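Local coordinates for UDP-N-acetylmuramate-alanine ligase MurC (Thermotoga maritima, PDB 1J6U), which catalyses the ATP-dependent joining of L-alanine to UDP-N-acetylmuramate, a step of peptidoglycan synthesis in bacterial cell-wall formation, at residues L30-N35 and L109-K114; I327-H332 and R338-T343; F435-A440 and R448-R453. One frame throughout, in Å; residues are numbered along the deposited sequence.

Contact 1: L30-N35 and L109-K114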
loop_
_atom_site.group_PDB
_atom_site.type_symbol
_atom_site.label_atom_id
_atom_site.label_comp_id
_atom_site.label_asym_id
_atom_site.label_seq_id
_atom_site.Cartn_x
_atom_site.Cartn_y
_atom_site.Cartn_z
ATOM N N LEU A 30 -15.854 -2.876 -6.657
ATOM C CA LEU A 30 -16.689 -2.027 -5.791
ATOM C C LEU A 30 -17.203 -0.792 -6.576
ATOM O O LEU A 30 -18.360 -0.425 -6.490
ATOM C CB LEU A 30 -15.893 -1.615 -4.550
ATOM C CG LEU A 30 -15.709 -2.691 -3.463
ATOM C CD1 LEU A 30 -14.445 -2.415 -2.662
ATOM C CD2 LEU A 30 -16.914 -2.728 -2.528
ATOM N N HIS A 31 -16.332 -0.167 -7.349
ATOM C CA HIS A 31 -16.729 0.953 -8.178
ATOM C C HIS A 31 -17.914 0.547 -9.091
ATOM O O HIS A 31 -18.945 1.228 -9.130
ATOM C CB HIS A 31 -15.525 1.396 -9.025
ATOM C CG HIS A 31 -15.816 2.541 -9.938
ATOM N ND1 HIS A 31 -16.231 3.771 -9.477
ATOM C CD2 HIS A 31 -15.752 2.641 -11.286
ATOM C CE1 HIS A 31 -16.411 4.580 -10.504
ATOM N NE2 HIS A 31 -16.128 3.919 -11.611
ATOM N N GLU A 32 -17.765 -0.566 -9.810
ATOM C CA GLU A 32 -18.810 -1.051 -10.709
ATOM C C GLU A 32 -20.063 -1.397 -9.915
ATOM O O GLU A 32 -21.197 -1.156 -10.345
ATOM C CB GLU A 32 -18.309 -2.271 -11.486
ATOM C CG GLU A 32 -17.245 -1.936 -12.524
ATOM C CD GLU A 32 -17.751 -0.958 -13.574
ATOM O OE1 GLU A 32 -18.984 -0.818 -13.687
ATOM O OE2 GLU A 32 -16.931 -0.334 -14.298
ATOM N N PHE A 33 -19.847 -1.971 -8.746
ATOM C CA PHE A 33 -20.938 -2.304 -7.846
ATOM C C PHE A 33 -21.662 -1.009 -7.436
ATOM O O PHE A 33 -22.880 -0.960 -7.369
ATOM C CB PHE A 33 -20.377 -2.930 -6.600
ATOM C CG PHE A 33 -21.402 -3.196 -5.570
ATOM C CD1 PHE A 33 -22.364 -4.175 -5.775
ATOM C CD2 PHE A 33 -21.389 -2.506 -4.371
ATOM C CE1 PHE A 33 -23.291 -4.471 -4.796
ATOM C CE2 PHE A 33 -22.323 -2.797 -3.380
ATOM C CZ PHE A 33 -23.271 -3.782 -3.595
ATOM N N SER A 34 -20.882 0.031 -7.145
ATOM C CA SER A 34 -21.431 1.322 -6.753
ATOM C C SER A 34 -22.155 1.964 -7.929
ATOM O O SER A 34 -23.005 2.818 -7.735
ATOM C CB SER A 34 -20.322 2.260 -6.279
ATOM O OG SER A 34 -19.845 1.877 -4.996
ATOM N N ASN A 35 -21.824 1.552 -9.147
ATOM C CA ASN A 35 -22.479 2.125 -10.311
ATOM C C ASN A 35 -23.675 1.310 -10.702
ATOM O O ASN A 35 -24.179 1.454 -11.794
ATOM C CB ASN A 35 -21.543 2.200 -11.512
ATOM C CG ASN A 35 -20.456 3.226 -11.344
ATOM O OD1 ASN A 35 -20.459 4.003 -10.392
ATOM N ND2 ASN A 35 -19.513 3.240 -12.277
ATOM N N LEU A 109 -11.616 5.106 -16.219
ATOM C CA LEU A 109 -11.359 6.504 -15.983
ATOM C C LEU A 109 -11.828 7.276 -17.201
ATOM O O LEU A 109 -12.452 8.319 -17.049
ATOM C CB LEU A 109 -9.874 6.748 -15.725
ATOM C CG LEU A 109 -9.375 6.131 -14.422
ATOM C CD1 LEU A 109 -7.905 6.395 -14.232
ATOM C CD2 LEU A 109 -10.188 6.705 -13.300
ATOM N N LYS A 110 -11.550 6.781 -18.410
ATOM C CA LYS A 110 -12.011 7.498 -19.594
ATOM C C LYS A 110 -13.498 7.763 -19.466
ATOM O O LYS A 110 -13.966 8.841 -19.802
ATOM C CB LYS A 110 -11.742 6.726 -20.890
ATOM C CG LYS A 110 -10.303 6.847 -21.373
ATOM C CD LYS A 110 -10.020 6.118 -22.684
ATOM C CE LYS A 110 -8.535 6.221 -23.066
ATOM N NZ LYS A 110 -8.248 5.805 -24.471
ATOM N N ARG A 111 -14.257 6.795 -18.976
ATOM C CA ARG A 111 -15.675 7.036 -18.816
ATOM C C ARG A 111 -15.910 8.097 -17.725
ATOM O O ARG A 111 -16.766 8.966 -17.877
ATOM C CB ARG A 111 -16.408 5.740 -18.464
ATOM C CG ARG A 111 -16.801 4.891 -19.662
ATOM C CD ARG A 111 -17.356 3.525 -19.245
ATOM N NE ARG A 111 -16.365 2.469 -19.452
ATOM C CZ ARG A 111 -16.024 1.557 -18.541
ATOM N NH1 ARG A 111 -16.589 1.545 -17.330
ATOM N NH2 ARG A 111 -15.098 0.657 -18.838
ATOM N N GLU A 112 -15.159 8.033 -16.627
ATOM C CA GLU A 112 -15.327 9.006 -15.545
ATOM C C GLU A 112 -15.221 10.454 -16.022
ATOM O O GLU A 112 -15.941 11.314 -15.523
ATOM C CB GLU A 112 -14.288 8.783 -14.438
ATOM C CG GLU A 112 -14.689 7.779 -13.382
ATOM C CD GLU A 112 -15.991 8.140 -12.684
ATOM O OE1 GLU A 112 -16.089 9.254 -12.135
ATOM O OE2 GLU A 112 -16.920 7.307 -12.676
ATOM N N LYS A 113 -14.319 10.718 -16.970
ATOM C CA LYS A 113 -14.104 12.069 -17.494
ATOM C C LYS A 113 -14.031 13.029 -16.291
ATOM O O LYS A 113 -14.822 13.967 -16.147
ATOM C CB LYS A 113 -15.249 12.445 -18.458
ATOM N N LYS A 114 -13.073 12.778 -15.412
ATOM C CA LYS A 114 -12.929 13.578 -14.207
ATOM C C LYS A 114 -11.510 14.092 -14.030
ATOM O O LYS A 114 -10.618 13.716 -14.776
ATOM C CB LYS A 114 -13.294 12.732 -13.003
ATOM C CG LYS A 114 -14.766 12.642 -12.690
ATOM C CD LYS A 114 -14.893 11.885 -11.360
ATOM C CE LYS A 114 -16.279 11.946 -10.702
ATOM N NZ LYS A 114 -16.145 11.378 -9.311
#
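H31 and E112 reach toward each other from opposite directions, and the carboxylate meets the imidazole at its edge. E112 OE2 lies near the ring plane, 3.5 Å from H31 CE1 and 3.6 Å from H31 NE2, while the carboxylate is turned 74° against the ring. This is an electrostatic approach of an anion to the polar rim of the ring, and it might favour a positive histidine, though K114, which shares the carboxylate, would weaken the effect. H31 can present that rim because its CG is anti to the backbone N (chi1 179°).

Beside this pair, E32 and R111, the sequence neighbours of H31 and E112, form a long salt bridge, E32 OE2 to R111 NH1, 3.6 Å. The oxygen comes in at the guanidinium edge, and the two side chains cross at about a right angle. Long, flexible glutamate and arginine suit the place, since they can span helices whose nearest CA atoms, those of H31 and L109, are 11.0 Å apart.

A second shell steadies the first. N35 ND2 sits 3.5 Å above one face of the H31 ring, toward its rim, and K114 NZ pairs with E112 OE1 at 3.5 Å. H31 ND1 is hydrogen-bonded to Y159 OH, and the ring also takes part in an edge-to-face pair with F146. E32 OE1 is held by N37 ND2.

Helix 23-34, from the N-terminal domain with its parallel sheet, thus meets the end of helix 101-112, which leads into strand 116-120 of the central sheet; Y159 and F146 belong to strands 159-160 and 144-146 of that same sheet.

Contact 2: I327-H332 and R338-T343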
loop_
_atom_site.group_PDB
_atom_site.type_symbol
_atom_site.label_atom_id
_atom_site.label_comp_id
_atom_site.label_asym_id
_atom_site.label_seq_id
_atom_site.Cartn_x
_atom_site.Cartn_y
_atom_site.Cartn_z
ATOM N N ILE A 327 1.519 -4.441 16.190
ATOM C CA ILE A 327 1.615 -3.625 14.986
ATOM C C ILE A 327 1.825 -4.491 13.731
ATOM O O ILE A 327 2.592 -5.467 13.757
ATOM C CB ILE A 327 2.801 -2.601 15.147
ATOM C CG1 ILE A 327 2.477 -1.621 16.276
ATOM C CG2 ILE A 327 3.007 -1.776 13.862
ATOM C CD1 ILE A 327 3.560 -0.552 16.503
ATOM N N ASP A 328 1.132 -4.126 12.648
ATOM C CA ASP A 328 1.237 -4.806 11.347
ATOM C C ASP A 328 2.032 -4.035 10.302
ATOM O O ASP A 328 1.824 -2.842 10.094
ATOM C CB ASP A 328 -0.150 -5.053 10.766
ATOM C CG ASP A 328 -0.954 -6.012 11.596
ATOM O OD1 ASP A 328 -0.424 -7.099 11.855
ATOM O OD2 ASP A 328 -2.101 -5.702 11.983
ATOM N N ASP A 329 2.942 -4.714 9.634
ATOM C CA ASP A 329 3.696 -4.069 8.589
ATOM C C ASP A 329 4.069 -5.036 7.484
ATOM O O ASP A 329 4.568 -6.117 7.744
ATOM C CB ASP A 329 4.961 -3.408 9.111
ATOM C CG ASP A 329 5.516 -2.403 8.119
ATOM O OD1 ASP A 329 6.429 -2.753 7.327
ATOM O OD2 ASP A 329 4.999 -1.261 8.114
ATOM N N TYR A 330 3.819 -4.588 6.258
ATOM C CA TYR A 330 4.050 -5.291 5.005
ATOM C C TYR A 330 5.493 -5.574 4.684
ATOM O O TYR A 330 5.764 -6.341 3.789
ATOM C CB TYR A 330 3.518 -4.429 3.862
ATOM C CG TYR A 330 2.583 -5.112 2.942
ATOM C CD1 TYR A 330 1.710 -6.092 3.417
ATOM C CD2 TYR A 330 2.483 -4.721 1.607
ATOM C CE1 TYR A 330 0.742 -6.668 2.589
ATOM C CE2 TYR A 330 1.507 -5.293 0.760
ATOM C CZ TYR A 330 0.639 -6.266 1.270
ATOM O OH TYR A 330 -0.356 -6.815 0.489
ATOM N N ALA A 331 6.432 -4.952 5.380
ATOM C CA ALA A 331 7.832 -5.144 5.019
ATOM C C ALA A 331 8.239 -6.581 4.674
ATOM O O ALA A 331 7.857 -7.529 5.372
ATOM C CB ALA A 331 8.735 -4.596 6.125
ATOM N N HIS A 332 9.026 -6.733 3.604
ATOM C CA HIS A 332 9.503 -8.043 3.168
ATOM C C HIS A 332 10.930 -7.981 2.679
ATOM O O HIS A 332 11.575 -8.976 2.434
ATOM C CB HIS A 332 8.621 -8.596 2.068
ATOM C CG HIS A 332 8.489 -7.694 0.897
ATOM N ND1 HIS A 332 7.499 -6.737 0.807
ATOM C CD2 HIS A 332 9.244 -7.574 -0.220
ATOM C CE1 HIS A 332 7.653 -6.064 -0.319
ATOM N NE2 HIS A 332 8.705 -6.551 -0.960
ATOM N N ARG A 338 14.832 -2.725 7.982
ATOM C CA ARG A 338 15.734 -1.809 8.691
ATOM C C ARG A 338 14.966 -0.494 8.997
ATOM O O ARG A 338 15.100 0.079 10.089
ATOM C CB ARG A 338 16.987 -1.504 7.852
ATOM C CG ARG A 338 18.076 -0.693 8.586
ATOM N N ASN A 339 14.150 -0.045 8.034
ATOM C CA ASN A 339 13.355 1.176 8.183
ATOM C C ASN A 339 12.300 1.006 9.251
ATOM O O ASN A 339 12.150 1.849 10.130
ATOM C CB ASN A 339 12.657 1.545 6.867
ATOM C CG ASN A 339 13.622 2.076 5.831
ATOM O OD1 ASN A 339 13.368 1.982 4.625
ATOM N ND2 ASN A 339 14.739 2.638 6.290
ATOM N N LEU A 340 11.547 -0.081 9.151
ATOM C CA LEU A 340 10.511 -0.381 10.114
ATOM C C LEU A 340 11.080 -0.358 11.559
ATOM O O LEU A 340 10.545 0.278 12.467
ATOM C CB LEU A 340 9.911 -1.750 9.781
ATOM C CG LEU A 340 8.961 -2.402 10.788
ATOM C CD1 LEU A 340 7.668 -1.604 10.939
ATOM C CD2 LEU A 340 8.652 -3.766 10.272
ATOM N N LEU A 341 12.191 -1.024 11.753
ATOM C CA LEU A 341 12.763 -1.081 13.066
ATOM C C LEU A 341 13.252 0.285 13.491
ATOM O O LEU A 341 13.101 0.671 14.652
ATOM C CB LEU A 341 13.871 -2.144 13.112
ATOM C CG LEU A 341 13.304 -3.570 13.092
ATOM C CD1 LEU A 341 14.451 -4.594 13.337
ATOM C CD2 LEU A 341 12.232 -3.698 14.196
ATOM N N GLN A 342 13.826 1.033 12.563
ATOM C CA GLN A 342 14.272 2.362 12.927
ATOM C C GLN A 342 13.054 3.183 13.336
ATOM O O GLN A 342 13.109 3.931 14.331
ATOM C CB GLN A 342 15.009 3.012 11.780
ATOM C CG GLN A 342 16.336 2.358 11.538
ATOM C CD GLN A 342 16.997 2.837 10.249
ATOM O OE1 GLN A 342 16.419 3.635 9.492
ATOM N NE2 GLN A 342 18.213 2.346 9.990
ATOM N N THR A 343 11.930 3.044 12.636
ATOM C CA THR A 343 10.833 3.836 13.125
ATOM C C THR A 343 10.234 3.269 14.403
ATOM O O THR A 343 9.705 4.039 15.226
ATOM C CB THR A 343 9.754 4.188 12.005
ATOM O OG1 THR A 343 8.451 3.692 12.336
ATOM C CG2 THR A 343 10.198 3.730 10.697
#
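In the Rossmann-like C-terminal domain, a beta-alpha-beta crossover runs from strand 324-329 through helix 334-347 to strand 352-357, and here D329, at the end of its first strand, meets L340 of its helix. The leucine, swung away from its own backbone N (chi1 170°), fits this buried place as a branched apolar group that meets the aspartate head on. Its CD1 methyl lies 3.6 Å from D329 CG, and its CD2 methyl is 3.8 Å from D329 OD1. CD2 also packs against A331 CB at 4.2 Å, where a small alanine lets the chain turn close beneath the helix. F313 and V438 pack against L340 as well.

The aspartate suits a strand end because its short acidic chain can fold back on the backbone. D329 OD2 accepts from F313 N, so both carboxylate oxygens are bonded and the group is held against rotation. Its side chain is about 8 Å from that of T127, a residue of the predicted ATP site. The other oxygen makes an Asx turn: D329 OD1 accepts a hydrogen bond from A331 N at 2.9 Å, with an N-H...O angle of 153° and the donor tilted 42° out of the carboxylate plane.

Contact 3: F435-A440 and R448-R453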
loop_
_atom_site.group_PDB
_atom_site.type_symbol
_atom_site.label_atom_id
_atom_site.label_comp_id
_atom_site.label_asym_id
_atom_site.label_seq_id
_atom_site.Cartn_x
_atom_site.Cartn_y
_atom_site.Cartn_z
ATOM N N PHE A 435 4.798 -5.809 19.664
ATOM C CA PHE A 435 4.934 -6.987 18.826
ATOM C C PHE A 435 4.646 -6.554 17.393
ATOM O O PHE A 435 3.518 -6.161 17.042
ATOM C CB PHE A 435 3.943 -8.079 19.240
ATOM C CG PHE A 435 4.114 -8.522 20.629
ATOM C CD1 PHE A 435 3.374 -7.946 21.636
ATOM C CD2 PHE A 435 5.041 -9.505 20.947
ATOM C CE1 PHE A 435 3.549 -8.346 22.974
ATOM C CE2 PHE A 435 5.225 -9.905 22.263
ATOM C CZ PHE A 435 4.476 -9.324 23.286
ATOM N N LEU A 436 5.684 -6.604 16.576
ATOM C CA LEU A 436 5.540 -6.247 15.178
ATOM C C LEU A 436 5.424 -7.510 14.332
ATOM O O LEU A 436 6.403 -8.261 14.201
ATOM C CB LEU A 436 6.771 -5.506 14.683
ATOM C CG LEU A 436 7.240 -4.273 15.407
ATOM C CD1 LEU A 436 8.647 -3.894 14.887
ATOM C CD2 LEU A 436 6.219 -3.180 15.198
ATOM N N PHE A 437 4.245 -7.738 13.763
ATOM C CA PHE A 437 4.042 -8.864 12.877
ATOM C C PHE A 437 4.336 -8.352 11.450
ATOM O O PHE A 437 3.515 -7.688 10.812
ATOM C CB PHE A 437 2.616 -9.355 12.979
ATOM C CG PHE A 437 2.372 -10.174 14.171
ATOM C CD1 PHE A 437 2.151 -9.575 15.404
ATOM C CD2 PHE A 437 2.350 -11.566 14.076
ATOM C CE1 PHE A 437 1.898 -10.351 16.522
ATOM C CE2 PHE A 437 2.103 -12.344 15.195
ATOM C CZ PHE A 437 1.873 -11.737 16.417
ATOM N N VAL A 438 5.509 -8.709 10.958
ATOM C CA VAL A 438 5.995 -8.257 9.680
ATOM C C VAL A 438 5.950 -9.184 8.486
ATOM O O VAL A 438 6.510 -10.276 8.523
ATOM C CB VAL A 438 7.437 -7.835 9.851
ATOM C CG1 VAL A 438 7.951 -7.165 8.563
ATOM C CG2 VAL A 438 7.530 -6.943 11.095
ATOM N N GLY A 439 5.324 -8.721 7.412
ATOM C CA GLY A 439 5.290 -9.494 6.193
ATOM C C GLY A 439 4.153 -9.216 5.245
ATOM O O GLY A 439 3.095 -8.772 5.655
ATOM N N ALA A 440 4.352 -9.537 3.966
ATOM C CA ALA A 440 3.332 -9.271 2.959
ATOM C C ALA A 440 2.292 -10.374 2.843
ATOM O O ALA A 440 1.224 -10.180 2.254
ATOM C CB ALA A 440 4.002 -9.043 1.633
ATOM N N ARG A 448 -3.792 -11.215 13.962
ATOM C CA ARG A 448 -5.159 -11.113 14.464
ATOM C C ARG A 448 -5.382 -12.187 15.492
ATOM O O ARG A 448 -5.989 -11.947 16.539
ATOM C CB ARG A 448 -6.209 -11.268 13.350
ATOM C CG ARG A 448 -6.217 -10.118 12.307
ATOM C CD ARG A 448 -6.953 -10.513 11.001
ATOM N NE ARG A 448 -6.861 -9.513 9.926
ATOM C CZ ARG A 448 -7.236 -9.735 8.661
ATOM N NH1 ARG A 448 -7.725 -10.923 8.309
ATOM N NH2 ARG A 448 -7.132 -8.772 7.745
ATOM N N ARG A 449 -4.878 -13.380 15.213
ATOM C CA ARG A 449 -5.091 -14.433 16.176
ATOM C C ARG A 449 -4.383 -14.102 17.479
ATOM O O ARG A 449 -4.959 -14.325 18.539
ATOM C CB ARG A 449 -4.698 -15.784 15.593
ATOM C CG ARG A 449 -5.768 -16.274 14.629
ATOM C CD ARG A 449 -5.605 -17.733 14.316
ATOM N NE ARG A 449 -4.393 -17.999 13.542
ATOM C CZ ARG A 449 -4.342 -18.025 12.215
ATOM N NH1 ARG A 449 -5.444 -17.802 11.504
ATOM N NH2 ARG A 449 -3.185 -18.267 11.608
ATOM N N PHE A 450 -3.188 -13.502 17.400
ATOM C CA PHE A 450 -2.439 -13.092 18.596
ATOM C C PHE A 450 -3.242 -12.068 19.401
ATOM O O PHE A 450 -3.268 -12.090 20.636
ATOM C CB PHE A 450 -1.115 -12.459 18.204
ATOM C CG PHE A 450 -0.290 -12.002 19.379
ATOM C CD1 PHE A 450 0.132 -12.918 20.342
ATOM C CD2 PHE A 450 0.073 -10.643 19.527
ATOM C CE1 PHE A 450 0.914 -12.497 21.455
ATOM C CE2 PHE A 450 0.847 -10.212 20.617
ATOM C CZ PHE A 450 1.272 -11.140 21.588
ATOM N N VAL A 451 -3.919 -11.172 18.701
ATOM C CA VAL A 451 -4.672 -10.170 19.407
ATOM C C VAL A 451 -5.812 -10.874 20.096
ATOM O O VAL A 451 -6.047 -10.674 21.297
ATOM C CB VAL A 451 -5.166 -9.049 18.446
ATOM C CG1 VAL A 451 -6.196 -8.160 19.147
ATOM C CG2 VAL A 451 -3.989 -8.198 18.008
ATOM N N GLU A 452 -6.522 -11.712 19.352
ATOM C CA GLU A 452 -7.630 -12.445 19.958
ATOM C C GLU A 452 -7.173 -13.226 21.208
ATOM O O GLU A 452 -7.864 -13.241 22.227
ATOM C CB GLU A 452 -8.275 -13.375 18.919
ATOM C CG GLU A 452 -9.040 -12.604 17.830
ATOM C CD GLU A 452 -9.457 -13.448 16.619
ATOM O OE1 GLU A 452 -8.704 -14.385 16.247
ATOM O OE2 GLU A 452 -10.527 -13.151 16.025
ATOM N N ARG A 453 -6.003 -13.853 21.136
ATOM C CA ARG A 453 -5.466 -14.630 22.254
ATOM C C ARG A 453 -5.329 -13.710 23.447
ATOM O O ARG A 453 -5.825 -13.994 24.537
ATOM C CB ARG A 453 -4.093 -15.216 21.878
ATOM C CG ARG A 453 -3.257 -15.655 23.065
ATOM C CD ARG A 453 -1.818 -16.079 22.664
ATOM N NE ARG A 453 -1.006 -16.238 23.874
ATOM C CZ ARG A 453 0.327 -16.303 23.920
ATOM N NH1 ARG A 453 1.058 -16.237 22.821
ATOM N NH2 ARG A 453 0.934 -16.373 25.094
#
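F450 drives the edge of its ring into the face of F435, a T-shaped pair whose planes stand 66° apart and whose centroids are separated by 4.9 Å. The far end of the ring does the touching: F450 CZ sits 3.7 Å above the F435 plane, over its centre, and F450 CE2 comes 3.5 Å from F435 CD1. Hydrogens on the F450 rim therefore point into the pi cloud of F435.

F437 meets the same ring nearer its root. Its outer corner does the work, with F437 CE1 3.5 Å from F450 CD2 and F437 CZ 3.6 Å from F450 CB. The planes are 44° apart, so this pair is oblique, and it supports the stem of F450 while F435 receives the tip. F450 extends straight out from the helix, its ring opposite its own backbone N (chi1 180°), far enough to touch both. Being two residues apart on a strand, F435 and F437 project to the same side of the sheet, and three flat, wholly apolar rings suit a buried cluster of this kind. Were F435 an alanine, the F450 tip would probably lose the face it rests on, and a gap would open beneath the helix.

R453 NH1 lies at the F450 edge, in its plane, and is hydrogen-bonded to E424 O and I427 O.

The cluster seals helix 443-457 onto strand 433-438, which precedes it in the chain. F450 also packs on V326, so the helix rests on strands 433-438 and 324-329, while F435 and F437 also pack against V354 and I356 of the next strand, 352-357.

Overall arrangement
The three contacts follow one another along the chain without interlocking. Contact 1 belongs to the N-terminal part and its border with the central sheet; contacts 2 and 3 belong to the C-terminal domain, on the opposite side of the chain's centre, with centres 34 and 35 Å from that of contact 1. Contacts 2 and 3, centres 13 Å apart, share one mixed sheet: neighbouring parallel strands 324-329 and 433-438 are joined by backbone hydrogen bonds, such as the probable one from I327 N to F435 O. Helix 334-347 covers one face of this sheet and helix 443-457 the other, giving the layered alpha-beta-alpha build of the C-terminal domain in this multidomain ligase.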